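Local atomic coordinates of hypothetical protein (Pseudomonas aeruginosa, PDB entry 2H9F), a protein that probably isomerises methylaconitate, as a member of the PrpF family of methylaconitate isomerases. Residues F250-R254 with R273-I279. Numbering follows the deposited sequence.
Sequences FERIR and RQHTPKI. With SO4 (sulfate ion), chain F.
Two donors converge on OE2 of Glu251: the amide of Gln274, whose NE2 lies 3.0 Å from OE2, and NH2 of Arg254. The amide arrives from above the carboxylate plane, 48° out of it, while NH2 takes the syn lone pair. NE of Arg254 completes a side-on, two-nitrogen salt bridge, with OE1 of Glu251 2.9 Å from NE. Gln274 NE2 also donates to Ala270 O. Held by the carboxylate one helical turn back, the guanidinium also turns to loop carbonyls. NH1 of Arg254 reaches Pro277 O at 3.0 Å, nearly straight (172°) and on a lone pair of that oxygen; NH2 bonds to Arg273 O at 3.0 Å, where NH1 adds a weak bond, and Gln274 O lies over one face, displaced toward the rim. The case illustrates how a buried arginine can tie a turn to a helix: residues 273-277, with a cis peptide before Pro277, are fastened to helix 244-260 just before strand 278-283, which runs parallel to 220-225 and antiparallel to 303-309 in this PrpF-family chain, probably of diaminopimelate epimerase-like fold. Closer to the helix backbone the contact turns apolar. With CG anti to the backbone N (chi1 -163°), the Arg254 chain runs over Ile279, CG lying 3.9 Å from Ile279 CB. CD1 of Ile279 meets Ile253 CG2 at 3.9 Å, and CD1 of Phe250 approaches Ile279 CG1 more loosely, obliquely to the ring. Pointing away from the helix, His275 and Lys278 bond through ND1 and NZ to O4 of a sulfate, probably from the crystallisation liquor; Lys278 NZ also bonds to Ser309 OG.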
ATOM      1  N   PHE A 250     -10.924  17.372 -30.756  1.00 38.14           N
ATOM      2  CA  PHE A 250     -11.504  17.656 -29.439  1.00 39.21           C
ATOM      3  C   PHE A 250     -10.707  18.737 -28.726  1.00 38.86           C
ATOM      4  O   PHE A 250     -11.273  19.620 -28.063  1.00 38.84           O
ATOM      5  CB  PHE A 250     -11.533  16.385 -28.570  1.00 39.35           C
ATOM      6  CG  PHE A 250     -12.742  15.567 -28.748  1.00 38.30           C
ATOM      7  CD1 PHE A 250     -13.984  16.052 -28.377  1.00 38.89           C
ATOM      8  CD2 PHE A 250     -12.656  14.263 -29.251  1.00 39.58           C
ATOM      9  CE1 PHE A 250     -15.140  15.251 -28.548  1.00 38.94           C
ATOM     10  CE2 PHE A 250     -13.786  13.476 -29.413  1.00 41.65           C
ATOM     11  CZ  PHE A 250     -15.033  13.968 -29.061  1.00 39.48           C
ATOM     12  N   GLU A 251      -9.381  18.666 -28.864  1.00 37.49           N
ATOM     13  CA  GLU A 251      -8.514  19.623 -28.212  1.00 37.97           C
ATOM     14  C   GLU A 251      -8.757  21.015 -28.768  1.00 39.87           C
ATOM     15  O   GLU A 251      -8.617  22.001 -28.044  1.00 41.47           O
ATOM     16  CB  GLU A 251      -7.046  19.230 -28.361  1.00 37.08           C
ATOM     17  CG  GLU A 251      -6.013  20.265 -27.812  1.00 36.97           C
ATOM     18  CD  GLU A 251      -6.047  20.453 -26.291  1.00 39.79           C
ATOM     19  OE1 GLU A 251      -6.806  19.706 -25.619  1.00 36.60           O
ATOM     20  OE2 GLU A 251      -5.311  21.369 -25.776  1.00 37.93           O
ATOM     21  N   ARG A 252      -9.120  21.102 -30.042  1.00 40.64           N
ATOM     22  CA  ARG A 252      -9.401  22.403 -30.644  1.00 41.95           C
ATOM     23  C   ARG A 252     -10.652  23.026 -30.051  1.00 40.47           C
ATOM     24  O   ARG A 252     -10.721  24.239 -29.811  1.00 40.19           O
ATOM     25  CB  ARG A 252      -9.476  22.278 -32.168  1.00 44.29           C
ATOM     26  CG  ARG A 252      -8.089  22.410 -32.768  1.00 49.41           C
ATOM     27  CD  ARG A 252      -7.844  21.471 -33.888  1.00 60.61           C
ATOM     28  NE  ARG A 252      -8.309  22.020 -35.154  1.00 65.63           N
ATOM     29  CZ  ARG A 252      -7.585  22.778 -35.973  1.00 67.25           C
ATOM     30  NH1 ARG A 252      -6.324  23.122 -35.678  1.00 69.88           N
ATOM     31  NH2 ARG A 252      -8.146  23.205 -37.101  1.00 66.52           N
ATOM     32  N   ILE A 253     -11.622  22.176 -29.773  1.00 39.70           N
ATOM     33  CA  ILE A 253     -12.858  22.620 -29.136  1.00 40.77           C
ATOM     34  C   ILE A 253     -12.559  23.041 -27.704  1.00 39.40           C
ATOM     35  O   ILE A 253     -13.001  24.117 -27.247  1.00 40.30           O
ATOM     36  CB  ILE A 253     -13.949  21.538 -29.149  1.00 39.14           C
ATOM     37  CG1 ILE A 253     -14.222  21.051 -30.588  1.00 43.49           C
ATOM     38  CG2 ILE A 253     -15.230  22.113 -28.583  1.00 42.33           C
ATOM     39  CD1 ILE A 253     -15.174  19.928 -30.716  1.00 41.02           C
ATOM     40  N   ARG A 254     -11.759  22.228 -27.018  1.00 37.09           N
ATOM     41  CA  ARG A 254     -11.394  22.518 -25.645  1.00 36.82           C
ATOM     42  C   ARG A 254     -10.669  23.882 -25.587  1.00 36.40           C
ATOM     43  O   ARG A 254     -10.966  24.705 -24.744  1.00 36.57           O
ATOM     44  CB  ARG A 254     -10.507  21.395 -25.068  1.00 37.36           C
ATOM     45  CG  ARG A 254     -10.397  21.397 -23.521  1.00 38.72           C
ATOM     46  CD  ARG A 254      -9.382  20.370 -22.977  1.00 37.22           C
ATOM     47  NE  ARG A 254      -8.004  20.779 -23.244  1.00 39.33           N
ATOM     48  CZ  ARG A 254      -7.279  21.634 -22.513  1.00 37.04           C
ATOM     49  NH1 ARG A 254      -7.713  22.160 -21.391  1.00 40.31           N
ATOM     50  NH2 ARG A 254      -6.063  21.922 -22.898  1.00 34.72           N
ATOM     51  N   ARG A 273      -1.543  24.128 -20.594  1.00 56.90           N
ATOM     52  CA  ARG A 273      -2.668  24.130 -19.665  1.00 57.73           C
ATOM     53  C   ARG A 273      -3.642  23.047 -20.087  1.00 53.58           C
ATOM     54  O   ARG A 273      -4.694  23.314 -20.653  1.00 50.95           O
ATOM     55  CB  ARG A 273      -3.353  25.494 -19.625  1.00 59.80           C
ATOM     56  CG  ARG A 273      -4.373  25.619 -18.474  1.00 64.45           C
ATOM     57  CD  ARG A 273      -5.580  26.510 -18.840  1.00 65.17           C
ATOM     58  NE  ARG A 273      -6.524  26.676 -17.724  1.00 67.71           N
ATOM     59  CZ  ARG A 273      -6.342  27.506 -16.694  1.00 71.46           C
ATOM     60  NH1 ARG A 273      -5.253  28.264 -16.608  1.00 73.99           N
ATOM     61  NH2 ARG A 273      -7.257  27.583 -15.732  1.00 71.22           N
ATOM     62  N   GLN A 274      -3.254  21.814 -19.811  1.00 50.07           N
ATOM     63  CA  GLN A 274      -3.962  20.650 -20.304  1.00 48.93           C
ATOM     64  C   GLN A 274      -5.031  20.141 -19.330  1.00 45.92           C
ATOM     65  O   GLN A 274      -5.849  19.314 -19.714  1.00 48.97           O
ATOM     66  CB  GLN A 274      -2.953  19.530 -20.625  1.00 49.37           C
ATOM     67  CG  GLN A 274      -2.120  19.761 -21.893  1.00 46.83           C
ATOM     68  CD  GLN A 274      -2.968  19.752 -23.172  1.00 49.72           C
ATOM     69  OE1 GLN A 274      -3.627  18.744 -23.503  1.00 39.56           O
ATOM     70  NE2 GLN A 274      -2.967  20.881 -23.892  1.00 41.91           N
ATOM     71  N   HIS A 275      -5.026  20.627 -18.088  1.00 45.74           N
ATOM     72  CA  HIS A 275      -5.908  20.091 -17.041  1.00 45.68           C
ATOM     73  C   HIS A 275      -7.285  20.719 -17.019  1.00 44.10           C
ATOM     74  O   HIS A 275      -8.249  20.041 -16.705  1.00 44.23           O
ATOM     75  CB  HIS A 275      -5.294  20.232 -15.652  1.00 46.50           C
ATOM     76  CG  HIS A 275      -4.075  19.393 -15.445  1.00 49.81           C
ATOM     77  ND1 HIS A 275      -4.138  18.080 -15.026  1.00 49.90           N
ATOM     78  CD2 HIS A 275      -2.762  19.677 -15.610  1.00 51.63           C
ATOM     79  CE1 HIS A 275      -2.913  17.594 -14.937  1.00 51.55           C
ATOM     80  NE2 HIS A 275      -2.061  18.540 -15.292  1.00 54.07           N
ATOM     81  N   THR A 276      -7.370  22.010 -17.309  1.00 42.52           N
ATOM     82  CA  THR A 276      -8.642  22.702 -17.360  1.00 43.24           C
ATOM     83  C   THR A 276      -8.653  23.621 -18.573  1.00 44.25           C
ATOM     84  O   THR A 276      -7.601  24.102 -18.975  1.00 44.28           O
ATOM     85  CB  THR A 276      -8.908  23.551 -16.098  1.00 43.86           C
ATOM     86  OG1 THR A 276      -7.942  24.600 -15.991  1.00 45.49           O
ATOM     87  CG2 THR A 276      -8.857  22.711 -14.861  1.00 46.70           C
ATOM     88  N   PRO A 277      -9.836  23.873 -19.157  1.00 42.46           N
ATOM     89  CA  PRO A 277     -11.111  23.256 -18.803  1.00 40.42           C
ATOM     90  C   PRO A 277     -11.142  21.821 -19.280  1.00 38.77           C
ATOM     91  O   PRO A 277     -10.337  21.443 -20.115  1.00 37.19           O
ATOM     92  CB  PRO A 277     -12.120  24.099 -19.574  1.00 40.95           C
ATOM     93  CG  PRO A 277     -11.390  24.527 -20.767  1.00 41.31           C
ATOM     94  CD  PRO A 277     -10.011  24.874 -20.222  1.00 42.78           C
ATOM     95  N   LYS A 278     -12.034  21.019 -18.732  1.00 37.34           N
ATOM     96  CA  LYS A 278     -12.352  19.727 -19.348  1.00 38.29           C
ATOM     97  C   LYS A 278     -13.293  19.928 -20.536  1.00 39.07           C
ATOM     98  O   LYS A 278     -13.862  21.010 -20.701  1.00 37.46           O
ATOM     99  CB  LYS A 278     -12.990  18.784 -18.332  1.00 37.87           C
ATOM    100  CG  LYS A 278     -12.135  18.573 -17.058  1.00 43.46           C
ATOM    101  CD  LYS A 278     -10.716  18.131 -17.371  1.00 42.98           C
ATOM    102  CE  LYS A 278      -9.944  17.565 -16.159  1.00 43.01           C
ATOM    103  NZ  LYS A 278      -8.531  17.106 -16.561  1.00 42.12           N
ATOM    104  N   ILE A 279     -13.456  18.881 -21.351  1.00 39.75           N
ATOM    105  CA  ILE A 279     -14.291  18.910 -22.536  1.00 38.68           C
ATOM    106  C   ILE A 279     -15.132  17.650 -22.490  1.00 40.49           C
ATOM    107  O   ILE A 279     -14.609  16.561 -22.291  1.00 39.01           O
ATOM    108  CB  ILE A 279     -13.452  18.979 -23.875  1.00 41.42           C
ATOM    109  CG1 ILE A 279     -14.319  18.822 -25.129  1.00 35.89           C
ATOM    110  CG2 ILE A 279     -12.353  17.935 -23.938  1.00 40.35           C
ATOM    111  CD1 ILE A 279     -15.256  19.980 -25.376  1.00 41.46           C
TER
HETATM  112  S   SO4 F 400      -7.218  17.476 -13.098  1.00 73.89           S
HETATM  113  O1  SO4 F 400      -6.991  18.896 -12.772  1.00 76.65           O
HETATM  114  O2  SO4 F 400      -6.604  16.566 -12.122  1.00 69.99           O
HETATM  115  O3  SO4 F 400      -8.663  17.274 -12.973  1.00 77.48           O
HETATM  116  O4  SO4 F 400      -6.715  17.199 -14.464  1.00 70.89           O